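Local coordinates for arginyl-tRNA synthetase, putative (PDB 5JLD), which probably catalyses the ATP-dependent attachment of L-arginine to tRNA(Arg), with release of AMP and diphosphate, at residues Leu286-Lys290 with Phe314-Ser318; Phe277-Leu282 with Ala330-Arg335; Leu282-Leu286 with Tyr322-Thr327; Tyr304-Phe309 with Asp361-Lys365. All blocks are in the same frame, centred on the assembly; numbering follows the deposited sequence.

Contact 1: Leu286-Lys290 with Phe314-Ser318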
loop_
_atom_site.group_PDB
_atom_site.type_symbol
_atom_site.label_atom_id
_atom_site.label_comp_id
_atom_site.label_asym_id
_atom_site.label_seq_id
_atom_site.Cartn_x
_atom_site.Cartn_y
_atom_site.Cartn_z
ATOM N N LEU A 286 9.150 30.640 -4.021
ATOM C CA LEU A 286 8.385 31.471 -4.939
ATOM C C LEU A 286 9.389 32.176 -5.826
ATOM O O LEU A 286 9.160 32.316 -7.043
ATOM C CB LEU A 286 7.484 32.454 -4.207
ATOM C CG LEU A 286 6.215 31.832 -3.618
ATOM C CD1 LEU A 286 5.275 32.915 -3.178
ATOM C CD2 LEU A 286 5.514 30.886 -4.608
ATOM N N ASP A 287 10.541 32.519 -5.227
ATOM C CA ASP A 287 11.576 33.234 -5.965
ATOM C C ASP A 287 11.955 32.355 -7.125
ATOM O O ASP A 287 11.974 32.814 -8.277
ATOM C CB ASP A 287 12.782 33.565 -5.080
ATOM C CG ASP A 287 12.535 34.785 -4.197
ATOM O OD1 ASP A 287 11.630 35.580 -4.534
ATOM O OD2 ASP A 287 13.228 34.940 -3.165
ATOM N N LEU A 288 12.131 31.062 -6.835
ATOM C CA LEU A 288 12.571 30.143 -7.884
ATOM C C LEU A 288 11.537 30.146 -8.998
ATOM O O LEU A 288 11.878 30.341 -10.174
ATOM C CB LEU A 288 12.794 28.728 -7.334
ATOM C CG LEU A 288 14.116 28.624 -6.548
ATOM C CD1 LEU A 288 14.255 27.253 -5.902
ATOM C CD2 LEU A 288 15.335 28.928 -7.429
ATOM N N LEU A 289 10.266 30.017 -8.615
ATOM C CA LEU A 289 9.212 29.937 -9.609
ATOM C C LEU A 289 9.141 31.229 -10.406
ATOM O O LEU A 289 8.954 31.195 -11.621
ATOM C CB LEU A 289 7.877 29.627 -8.951
ATOM C CG LEU A 289 7.837 28.152 -8.547
ATOM C CD1 LEU A 289 6.654 27.867 -7.651
ATOM C CD2 LEU A 289 7.811 27.264 -9.803
ATOM N N LYS A 290 9.390 32.361 -9.745
ATOM C CA LYS A 290 9.265 33.626 -10.454
ATOM C C LYS A 290 10.366 33.672 -11.504
ATOM O O LYS A 290 10.155 34.161 -12.615
ATOM C CB LYS A 290 9.344 34.823 -9.495
ATOM C CG LYS A 290 8.146 34.923 -8.552
ATOM C CD LYS A 290 8.257 36.101 -7.571
ATOM C CE LYS A 290 7.078 36.122 -6.585
ATOM N NZ LYS A 290 7.010 37.371 -5.754
ATOM N N PHE A 314 -2.914 28.710 -6.761
ATOM C CA PHE A 314 -2.733 30.066 -6.237
ATOM C C PHE A 314 -1.480 30.103 -5.348
ATOM O O PHE A 314 -1.424 29.464 -4.293
ATOM C CB PHE A 314 -3.992 30.517 -5.491
ATOM C CG PHE A 314 -5.226 30.580 -6.376
ATOM C CD1 PHE A 314 -5.913 29.419 -6.719
ATOM C CD2 PHE A 314 -5.687 31.793 -6.869
ATOM C CE1 PHE A 314 -7.037 29.468 -7.534
ATOM C CE2 PHE A 314 -6.818 31.851 -7.689
ATOM C CZ PHE A 314 -7.491 30.687 -8.019
ATOM N N LEU A 315 -0.459 30.815 -5.810
ATOM C CA LEU A 315 0.849 30.779 -5.158
ATOM C C LEU A 315 1.173 32.069 -4.394
ATOM O O LEU A 315 1.801 32.030 -3.341
ATOM C CB LEU A 315 1.933 30.472 -6.194
ATOM C CG LEU A 315 1.662 29.136 -6.915
ATOM C CD1 LEU A 315 2.726 28.804 -7.948
ATOM C CD2 LEU A 315 1.548 28.011 -5.905
ATOM N N GLN A 316 0.745 33.214 -4.915
ATOM C CA GLN A 316 0.864 34.448 -4.146
ATOM C C GLN A 316 -0.451 35.207 -4.218
ATOM O O GLN A 316 -0.989 35.383 -5.299
ATOM C CB GLN A 316 2.027 35.314 -4.653
ATOM C CG GLN A 316 2.152 36.691 -3.952
ATOM C CD GLN A 316 3.472 37.418 -4.265
ATOM O OE1 GLN A 316 4.563 36.831 -4.204
ATOM N NE2 GLN A 316 3.369 38.704 -4.599
ATOM N N LYS A 317 -0.963 35.638 -3.061
ATOM C CA LYS A 317 -2.204 36.411 -2.969
ATOM C C LYS A 317 -2.085 37.849 -3.483
ATOM O O LYS A 317 -0.997 38.327 -3.821
ATOM C CB LYS A 317 -2.688 36.482 -1.521
ATOM C CG LYS A 317 -3.033 35.164 -0.886
ATOM C CD LYS A 317 -3.375 35.401 0.574
ATOM C CE LYS A 317 -3.639 34.095 1.300
ATOM N NZ LYS A 317 -3.854 34.335 2.757
ATOM N N SER A 318 -3.226 38.533 -3.497
ATOM C CA SER A 318 -3.306 39.956 -3.815
ATOM C C SER A 318 -2.564 40.821 -2.807
ATOM O O SER A 318 -2.056 41.883 -3.163
ATOM C CB SER A 318 -4.765 40.400 -3.886
ATOM O OG SER A 318 -5.459 39.682 -4.881
#

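Contact 2: Phe277-Leu282 with Ala330-Arg335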
loop_
_atom_site.group_PDB
_atom_site.type_symbol
_atom_site.label_atom_id
_atom_site.label_comp_id
_atom_site.label_asym_id
_atom_site.label_seq_id
_atom_site.Cartn_x
_atom_site.Cartn_y
_atom_site.Cartn_z
ATOM N N PHE A 277 6.713 23.625 8.890
ATOM C CA PHE A 277 8.079 23.258 8.511
ATOM C C PHE A 277 8.521 23.958 7.232
ATOM O O PHE A 277 9.701 24.262 7.063
ATOM C CB PHE A 277 8.218 21.731 8.355
ATOM C CG PHE A 277 9.606 21.280 7.938
ATOM C CD1 PHE A 277 10.608 21.089 8.885
ATOM C CD2 PHE A 277 9.908 21.059 6.605
ATOM C CE1 PHE A 277 11.889 20.676 8.509
ATOM C CE2 PHE A 277 11.195 20.654 6.217
ATOM C CZ PHE A 277 12.186 20.460 7.174
ATOM N N TYR A 278 7.584 24.241 6.334
ATOM C CA TYR A 278 8.002 24.813 5.060
ATOM C C TYR A 278 7.973 26.337 5.052
ATOM O O TYR A 278 8.516 26.970 4.147
ATOM C CB TYR A 278 7.140 24.252 3.938
ATOM C CG TYR A 278 7.191 22.737 3.912
ATOM C CD1 TYR A 278 8.229 22.066 3.255
ATOM C CD2 TYR A 278 6.217 21.980 4.555
ATOM C CE1 TYR A 278 8.286 20.660 3.218
ATOM C CE2 TYR A 278 6.260 20.582 4.533
ATOM C CZ TYR A 278 7.305 19.929 3.865
ATOM O OH TYR A 278 7.349 18.558 3.854
ATOM N N VAL A 279 7.350 26.913 6.074
ATOM C CA VAL A 279 7.148 28.349 6.100
ATOM C C VAL A 279 8.455 29.159 5.879
ATOM O O VAL A 279 8.451 30.103 5.094
ATOM C CB VAL A 279 6.448 28.759 7.417
ATOM C CG1 VAL A 279 6.494 30.277 7.635
ATOM C CG2 VAL A 279 4.997 28.242 7.397
ATOM N N PRO A 280 9.583 28.763 6.509
ATOM C CA PRO A 280 10.803 29.561 6.264
ATOM C C PRO A 280 11.445 29.407 4.873
ATOM O O PRO A 280 12.474 30.027 4.651
ATOM C CB PRO A 280 11.789 29.039 7.318
ATOM C CG PRO A 280 10.945 28.308 8.331
ATOM C CD PRO A 280 9.809 27.738 7.544
ATOM N N MET A 281 10.899 28.608 3.964
ATOM C CA MET A 281 11.531 28.506 2.652
ATOM C C MET A 281 10.602 28.941 1.514
ATOM O O MET A 281 11.019 29.001 0.343
ATOM C CB MET A 281 12.058 27.086 2.422
ATOM C CG MET A 281 11.024 25.987 2.287
ATOM S SD MET A 281 11.791 24.328 2.217
ATOM C CE MET A 281 12.219 24.076 3.948
ATOM N N LEU A 282 9.372 29.314 1.877
ATOM C CA LEU A 282 8.347 29.676 0.896
ATOM C C LEU A 282 8.803 30.790 -0.075
ATOM O O LEU A 282 8.640 30.671 -1.292
ATOM C CB LEU A 282 7.063 30.090 1.622
ATOM C CG LEU A 282 6.288 28.996 2.376
ATOM C CD1 LEU A 282 5.054 29.553 3.090
ATOM C CD2 LEU A 282 5.872 27.862 1.416
ATOM N N ALA A 330 5.989 23.880 -2.301
ATOM C CA ALA A 330 7.241 23.944 -1.545
ATOM C C ALA A 330 7.614 22.578 -1.005
ATOM O O ALA A 330 8.785 22.204 -1.025
ATOM C CB ALA A 330 7.150 24.974 -0.373
ATOM N N ALA A 331 6.635 21.832 -0.501
ATOM C CA ALA A 331 6.950 20.517 0.043
ATOM C C ALA A 331 7.521 19.629 -1.058
ATOM O O ALA A 331 8.498 18.908 -0.824
ATOM C CB ALA A 331 5.727 19.867 0.683
ATOM N N LEU A 332 6.938 19.680 -2.260
ATOM C CA LEU A 332 7.473 18.804 -3.319
ATOM C C LEU A 332 8.875 19.284 -3.746
ATOM O O LEU A 332 9.769 18.463 -3.985
ATOM C CB LEU A 332 6.525 18.736 -4.517
ATOM C CG LEU A 332 6.765 17.623 -5.545
ATOM C CD1 LEU A 332 7.194 16.285 -4.915
ATOM C CD2 LEU A 332 5.486 17.428 -6.346
ATOM N N TYR A 333 9.058 20.606 -3.832
ATOM C CA TYR A 333 10.400 21.191 -4.017
ATOM C C TYR A 333 11.427 20.618 -3.034
ATOM O O TYR A 333 12.535 20.209 -3.416
ATOM C CB TYR A 333 10.361 22.720 -3.858
ATOM C CG TYR A 333 11.735 23.316 -3.602
ATOM C CD1 TYR A 333 12.599 23.598 -4.652
ATOM C CD2 TYR A 333 12.179 23.558 -2.306
ATOM C CE1 TYR A 333 13.868 24.120 -4.414
ATOM C CE2 TYR A 333 13.438 24.073 -2.062
ATOM C CZ TYR A 333 14.273 24.360 -3.118
ATOM O OH TYR A 333 15.514 24.873 -2.870
ATOM N N TYR A 334 11.043 20.597 -1.762
ATOM C CA TYR A 334 11.906 20.120 -0.692
ATOM C C TYR A 334 12.214 18.634 -0.862
ATOM O O TYR A 334 13.359 18.230 -0.772
ATOM C CB TYR A 334 11.263 20.379 0.678
ATOM C CG TYR A 334 12.044 19.804 1.851
ATOM C CD1 TYR A 334 13.114 20.496 2.418
ATOM C CD2 TYR A 334 11.711 18.556 2.382
ATOM C CE1 TYR A 334 13.834 19.955 3.502
ATOM C CE2 TYR A 334 12.411 18.017 3.446
ATOM C CZ TYR A 334 13.473 18.715 3.999
ATOM O OH TYR A 334 14.143 18.146 5.048
ATOM N N ARG A 335 11.189 17.832 -1.115
ATOM C CA ARG A 335 11.365 16.385 -1.245
ATOM C C ARG A 335 12.267 16.053 -2.428
ATOM O O ARG A 335 13.112 15.158 -2.345
ATOM C CB ARG A 335 9.996 15.700 -1.372
ATOM C CG ARG A 335 9.179 15.884 -0.093
ATOM C CD ARG A 335 7.690 15.638 -0.256
ATOM N NE ARG A 335 7.057 15.689 1.058
ATOM C CZ ARG A 335 5.763 15.508 1.312
ATOM N NH1 ARG A 335 4.890 15.233 0.338
ATOM N NH2 ARG A 335 5.343 15.580 2.564
HETATM O O HOH W 1 8.754 16.149 3.430
#

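Contact 3: Leu282-Leu286 with Tyr322-Thr327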
loop_
_atom_site.group_PDB
_atom_site.type_symbol
_atom_site.label_atom_id
_atom_site.label_comp_id
_atom_site.label_asym_id
_atom_site.label_seq_id
_atom_site.Cartn_x
_atom_site.Cartn_y
_atom_site.Cartn_z
ATOM N N LEU A 282 9.372 29.314 1.877
ATOM C CA LEU A 282 8.347 29.676 0.896
ATOM C C LEU A 282 8.803 30.790 -0.075
ATOM O O LEU A 282 8.640 30.671 -1.292
ATOM C CB LEU A 282 7.063 30.090 1.622
ATOM C CG LEU A 282 6.288 28.996 2.376
ATOM C CD1 LEU A 282 5.054 29.553 3.090
ATOM C CD2 LEU A 282 5.872 27.862 1.416
ATOM N N SER A 283 9.423 31.844 0.451
ATOM C CA SER A 283 9.857 32.953 -0.410
ATOM C C SER A 283 10.909 32.430 -1.395
ATOM O O SER A 283 10.833 32.703 -2.601
ATOM C CB SER A 283 10.393 34.120 0.422
ATOM O OG SER A 283 9.322 34.926 0.887
ATOM N N THR A 284 11.821 31.596 -0.892
ATOM C CA THR A 284 12.797 30.954 -1.759
ATOM C C THR A 284 12.050 30.209 -2.881
ATOM O O THR A 284 12.315 30.422 -4.079
ATOM C CB THR A 284 13.709 29.987 -0.962
ATOM O OG1 THR A 284 14.653 30.747 -0.201
ATOM C CG2 THR A 284 14.470 29.034 -1.880
ATOM N N VAL A 285 11.050 29.421 -2.507
ATOM C CA VAL A 285 10.394 28.603 -3.528
ATOM C C VAL A 285 9.742 29.549 -4.524
ATOM O O VAL A 285 9.885 29.363 -5.744
ATOM C CB VAL A 285 9.363 27.602 -2.940
ATOM C CG1 VAL A 285 8.628 26.856 -4.065
ATOM C CG2 VAL A 285 10.070 26.584 -2.058
ATOM N N LEU A 286 9.150 30.640 -4.021
ATOM C CA LEU A 286 8.385 31.471 -4.939
ATOM C C LEU A 286 9.389 32.176 -5.826
ATOM O O LEU A 286 9.160 32.316 -7.043
ATOM C CB LEU A 286 7.484 32.454 -4.207
ATOM C CG LEU A 286 6.215 31.832 -3.618
ATOM C CD1 LEU A 286 5.275 32.915 -3.178
ATOM C CD2 LEU A 286 5.514 30.886 -4.608
ATOM N N TYR A 322 1.369 34.521 1.018
ATOM C CA TYR A 322 1.547 33.227 0.381
ATOM C C TYR A 322 0.198 32.572 0.029
ATOM O O TYR A 322 -0.692 32.482 0.877
ATOM C CB TYR A 322 2.371 32.312 1.293
ATOM C CG TYR A 322 3.739 32.869 1.649
ATOM C CD1 TYR A 322 4.654 33.207 0.653
ATOM C CD2 TYR A 322 4.115 33.056 2.982
ATOM C CE1 TYR A 322 5.909 33.703 0.963
ATOM C CE2 TYR A 322 5.358 33.548 3.305
ATOM C CZ TYR A 322 6.256 33.873 2.297
ATOM O OH TYR A 322 7.496 34.372 2.643
ATOM N N GLY A 323 0.050 32.131 -1.218
ATOM C CA GLY A 323 -1.198 31.524 -1.688
ATOM C C GLY A 323 -1.440 30.154 -1.077
ATOM O O GLY A 323 -0.492 29.497 -0.640
ATOM N N TYR A 324 -2.688 29.691 -1.047
ATOM C CA TYR A 324 -2.957 28.458 -0.307
ATOM C C TYR A 324 -2.456 27.185 -1.016
ATOM O O TYR A 324 -2.579 26.089 -0.470
ATOM C CB TYR A 324 -4.449 28.327 0.043
ATOM C CG TYR A 324 -5.478 28.351 -1.078
ATOM C CD1 TYR A 324 -5.565 27.317 -2.012
ATOM C CD2 TYR A 324 -6.421 29.380 -1.150
ATOM C CE1 TYR A 324 -6.534 27.330 -3.019
ATOM C CE2 TYR A 324 -7.390 29.406 -2.150
ATOM C CZ TYR A 324 -7.442 28.377 -3.082
ATOM O OH TYR A 324 -8.399 28.399 -4.071
ATOM N N ASP A 325 -1.850 27.336 -2.190
ATOM C CA ASP A 325 -1.246 26.195 -2.878
ATOM C C ASP A 325 0.286 26.204 -2.769
ATOM O O ASP A 325 0.960 25.306 -3.286
ATOM C CB ASP A 325 -1.682 26.185 -4.350
ATOM C CG ASP A 325 -3.157 25.878 -4.507
ATOM O OD1 ASP A 325 -3.606 24.908 -3.867
ATOM O OD2 ASP A 325 -3.871 26.621 -5.228
ATOM N N SER A 326 0.825 27.219 -2.090
ATOM C CA SER A 326 2.276 27.424 -2.015
ATOM C C SER A 326 2.955 26.365 -1.147
ATOM O O SER A 326 4.055 25.893 -1.458
ATOM C CB SER A 326 2.590 28.824 -1.478
ATOM O OG SER A 326 1.969 29.050 -0.218
ATOM N N THR A 327 2.291 25.957 -0.071
ATOM C CA THR A 327 2.859 24.918 0.794
ATOM C C THR A 327 3.053 23.569 0.071
ATOM O O THR A 327 4.079 22.913 0.252
ATOM C CB THR A 327 1.986 24.691 2.051
ATOM O OG1 THR A 327 1.980 25.884 2.848
ATOM C CG2 THR A 327 2.526 23.534 2.888
#

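Contact 4: Tyr304-Phe309 with Asp361-Lys365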
loop_
_atom_site.group_PDB
_atom_site.type_symbol
_atom_site.label_atom_id
_atom_site.label_comp_id
_atom_site.label_asym_id
_atom_site.label_seq_id
_atom_site.Cartn_x
_atom_site.Cartn_y
_atom_site.Cartn_z
ATOM N N TYR A 304 -0.180 29.579 -11.021
ATOM C CA TYR A 304 0.203 28.693 -12.117
ATOM C C TYR A 304 -1.046 28.198 -12.828
ATOM O O TYR A 304 -1.870 27.488 -12.241
ATOM C CB TYR A 304 1.011 27.497 -11.631
ATOM C CG TYR A 304 1.263 26.471 -12.723
ATOM C CD1 TYR A 304 2.106 26.761 -13.797
ATOM C CD2 TYR A 304 0.663 25.217 -12.681
ATOM C CE1 TYR A 304 2.341 25.838 -14.793
ATOM C CE2 TYR A 304 0.899 24.278 -13.677
ATOM C CZ TYR A 304 1.736 24.600 -14.730
ATOM O OH TYR A 304 1.966 23.684 -15.717
ATOM N N GLN A 305 -1.181 28.583 -14.089
ATOM C CA GLN A 305 -2.243 28.070 -14.938
ATOM C C GLN A 305 -1.720 26.938 -15.808
ATOM O O GLN A 305 -0.909 27.164 -16.706
ATOM C CB GLN A 305 -2.814 29.171 -15.824
ATOM C CG GLN A 305 -3.935 28.680 -16.734
ATOM C CD GLN A 305 -5.182 28.281 -15.958
ATOM O OE1 GLN A 305 -5.796 29.117 -15.283
ATOM N NE2 GLN A 305 -5.565 27.002 -16.052
ATOM N N SER A 306 -2.165 25.718 -15.535
ATOM C CA SER A 306 -1.818 24.618 -16.410
ATOM C C SER A 306 -2.638 24.691 -17.694
ATOM O O SER A 306 -3.755 25.240 -17.720
ATOM C CB SER A 306 -2.039 23.277 -15.726
ATOM O OG SER A 306 -1.826 22.222 -16.643
ATOM N N GLU A 307 -2.051 24.153 -18.755
ATOM C CA GLU A 307 -2.708 23.958 -20.044
ATOM C C GLU A 307 -3.684 22.787 -19.970
ATOM O O GLU A 307 -4.653 22.717 -20.729
ATOM C CB GLU A 307 -1.653 23.687 -21.111
ATOM C CG GLU A 307 -0.418 23.019 -20.506
ATOM C CD GLU A 307 0.670 22.729 -21.514
ATOM O OE1 GLU A 307 0.707 23.406 -22.564
ATOM O OE2 GLU A 307 1.499 21.830 -21.242
ATOM N N ASN A 308 -3.410 21.865 -19.049
ATOM C CA ASN A 308 -4.155 20.615 -18.965
ATOM C C ASN A 308 -5.175 20.569 -17.830
ATOM O O ASN A 308 -5.916 19.594 -17.702
ATOM C CB ASN A 308 -3.184 19.441 -18.828
ATOM C CG ASN A 308 -2.250 19.319 -20.018
ATOM O OD1 ASN A 308 -1.031 19.249 -19.861
ATOM N ND2 ASN A 308 -2.819 19.309 -21.220
ATOM N N PHE A 309 -5.231 21.618 -17.014
ATOM C CA PHE A 309 -6.207 21.659 -15.923
ATOM C C PHE A 309 -6.801 23.045 -15.819
ATOM O O PHE A 309 -6.079 24.041 -15.932
ATOM C CB PHE A 309 -5.559 21.243 -14.597
ATOM C CG PHE A 309 -4.873 19.906 -14.657
ATOM C CD1 PHE A 309 -5.579 18.736 -14.440
ATOM C CD2 PHE A 309 -3.516 19.823 -14.941
ATOM C CE1 PHE A 309 -4.943 17.503 -14.509
ATOM C CE2 PHE A 309 -2.878 18.596 -15.006
ATOM C CZ PHE A 309 -3.589 17.436 -14.794
ATOM N N ASP A 361 2.193 18.414 -12.714
ATOM C CA ASP A 361 2.345 19.154 -13.959
ATOM C C ASP A 361 3.234 20.405 -13.795
ATOM O O ASP A 361 4.043 20.710 -14.674
ATOM C CB ASP A 361 0.960 19.539 -14.502
ATOM C CG ASP A 361 1.027 20.200 -15.867
ATOM O OD1 ASP A 361 1.333 19.504 -16.860
ATOM O OD2 ASP A 361 0.771 21.424 -15.947
ATOM N N LEU A 362 3.115 21.118 -12.677
ATOM C CA LEU A 362 3.991 22.291 -12.496
ATOM C C LEU A 362 5.426 21.842 -12.235
ATOM O O LEU A 362 6.385 22.375 -12.818
ATOM C CB LEU A 362 3.505 23.185 -11.352
ATOM C CG LEU A 362 4.489 24.263 -10.863
ATOM C CD1 LEU A 362 4.844 25.271 -11.971
ATOM C CD2 LEU A 362 3.941 24.977 -9.618
ATOM N N ILE A 363 5.564 20.828 -11.387
ATOM C CA ILE A 363 6.881 20.433 -10.890
ATOM C C ILE A 363 7.705 19.808 -12.029
ATOM O O ILE A 363 8.938 19.913 -12.079
ATOM C CB ILE A 363 6.744 19.452 -9.696
ATOM C CG1 ILE A 363 6.943 20.172 -8.349
ATOM C CG2 ILE A 363 7.729 18.303 -9.815
ATOM C CD1 ILE A 363 6.069 21.410 -8.118
ATOM N N LYS A 364 7.002 19.174 -12.960
ATOM C CA LYS A 364 7.636 18.544 -14.101
ATOM C C LYS A 364 8.200 19.604 -15.058
ATOM O O LYS A 364 9.087 19.318 -15.861
ATOM C CB LYS A 364 6.617 17.639 -14.800
ATOM C CG LYS A 364 6.900 16.144 -14.710
ATOM C CD LYS A 364 7.726 15.734 -13.498
ATOM C CE LYS A 364 7.943 14.221 -13.511
ATOM N NZ LYS A 364 9.093 13.699 -12.700
ATOM N N LYS A 365 7.698 20.836 -14.956
ATOM C CA LYS A 365 8.182 21.916 -15.811
ATOM C C LYS A 365 9.390 22.623 -15.190
ATOM O O LYS A 365 10.016 23.452 -15.841
ATOM C CB LYS A 365 7.065 22.932 -16.092
ATOM C CG LYS A 365 5.989 22.433 -17.055
ATOM C CD LYS A 365 4.957 23.504 -17.390
ATOM C CE LYS A 365 3.822 22.898 -18.224
ATOM N NZ LYS A 365 2.697 23.861 -18.459
#

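Contact 1: Leu286-Lys290 with Phe314-Ser318
L286, L289 and L315 form the close-packed half of this contact, where one face of helix 282-292 meets strand 313-316. The short helix and strand axes run nearly perpendicular, 103° between their N-to-C directions, with a closest approach of 10.2 Å. L286 sets its two methyls against L315 from the helix side: CD1 rests 3.6 Å from the carbonyl oxygen O of L315, while CD2 lies 3.9 Å from L315 CB. One helical turn further on, L289 crosses L315 at about a right angle, and the two meet methyl to methyl, L289 CD1 to L315 CD1 at 4.0 Å. L295 and V329 also touch L289 and L315, so the apolar patch continues into the neighbouring loop and helix 326-337. The strand is an edge strand of a three-stranded antiparallel sheet within the class I catalytic domain, and at this point L315 and Q316 together oppose I302, a classic beta bulge.

The solvent-facing half is thinner and polar. K290 is exposed and extends its chain, and Q316 does likewise from CG anti to the backbone N (chi1 176°). The two side chains cross roughly at right angles, and K290 NZ donates to Q316 OE1 over 2.9 Å. The donor approaches tilted 23° out of the carbonyl plane, and CE of K290 follows behind it.

Contact 2: Phe277-Leu282 with Ala330-Arg335
Y278 and A331 bring their CA atoms to 6.7 Å, and L282 and A330 theirs to 6.3 Å, setting the irregular segment 277-282 against helix 326-337. The Y278 ring is clamped between two groups. The A331 methyl sits over one face, a CH-pi contact with CB 3.8 Å from the ring centroid, and CD2 of F277 lies over the centre of the opposite face. Y334 CB meets the edge of the same ring near its plane. F277 turns its own edge onto the face of Y334, a T-shaped pair with centroids 5.2 Å apart and planes at 79°; Y278 also points an edge toward Y334, but offset. M281 has CG between the backbone N and the carbonyl carbon (chi1 67°), and with its chain bent at chi3 both SD and CE reach CD1 of Y334, obliquely to the ring. L282 adds an apolar touch, CD2 to A330 CB at 3.6 Å. One water joins the polar ends, 2.8 Å from Y278 OH and accepting from R335 NE at 3.0 Å, while R335 NH1 makes a salt bridge to D137 of the catalytic domain's parallel sheet. F277, Y278 and Y334 form an aromatic cluster, to which M281 adds a Met-aromatic contact.

Contact 3: Leu282-Leu286 with Tyr322-Thr327
Y322 lies flat against L282, and most of the apolar contact passes through its ring. L282 CB stands above the ring centre, 3.9 Å from the centroid and 13° off the normal, which makes a CH-pi contact over the face. On the same residue CD1 reaches 3.6 Å from Y322 CD2, whereas CD2 turns to the S326 backbone, 3.9 Å from S326 O. L286 comes to the ring differently: its CD1 meets the edge, in the ring plane, at 3.9 Å from Y322 CD1.

The loop carrying this aromatic leads into helix 326-337 through a type I beta turn from G323 to S326. Backbone bonds of G323 with L315 and of D325 with F314 tie that loop to strand 313-316, and D325 OD2 accepts from F314 N as well.

Hydrogen bonds of two sorts complete the contact. Across it, S283 OG and Y322 OH are 2.6 Å apart, with the serine oxygen in the plane of the ring at its edge; either hydroxyl could donate. Inside the loop, G323 O is held twice, by S326 N across the turn at 3.0 Å and by S326 OG, which approaches in the carbonyl plane. The S326 hydroxyl is placed for this by OG lying between N and C (chi1 56°).

Contact 4: Tyr304-Phe309 with Asp361-Lys365
Y304 and D361 anchor the polar part of the contact through a chain of three hydrogen bonds. Y304 OH donates to D361 OD2 at 2.6 Å and accepts from K365 NZ at 2.8 Å, so the phenol lies between a carboxylate and an ammonium group, which would probably polarise its O-H bond. S306 OG is a second donor to D361 OD2, also at 2.8 Å. D361 extends toward both hydroxyls with CG anti to its backbone N (chi1 -175°), and they arrive on opposite faces of the carboxylate, 41° and 61° out of its plane respectively, holding OD2 between them. S306 OG accepts in turn from N308 N at 2.9 Å, an ST turn that fixes the serine donor.

Charge pairing is looser: exposed E307 places OE2 3.6 Å from K365 NZ, a long salt bridge, and NZ makes another long one to D361 OD2, joining the three in a network.

Among apolar contacts, L362 CD1 lies over one face of the Y304 ring, 3.8 Å from the centroid. F309 meets D361 CB with its ring edge.

Around this contact, Y304 bonds through its backbone to L313 in strand 313-316, L362 packs on L313 and V329 of helix 326-337, and F309 continues along helix 353-364 onto T354, E357 and T358.

Contacts 1 and 3 are closest, their centres 6 Å apart, and both use L286. Contact 2 follows 8 Å from contact 3, sharing L282, so three contacts run along helix 282-292 and the residues leading into it. A330 CB and V285 CG2, 3.7 Å apart, also join contacts 2 and 3, while L288 CD1 and Y333 CE1 bring contacts 1 and 2 together at 3.5 Å. Contact 4 lies further off, its centre 14 Å from that of contact 1 and 18 Å from that of contact 2. It reaches contact 1 through L289 CD2 and L362 CD1, 4.2 Å apart, and contact 2 through L332 CD2 and I363 CG1, 3.7 Å apart. Contacts 3 and 4 do not touch, their nearest atoms being about 7 Å apart. All four fall in the class I catalytic-domain range.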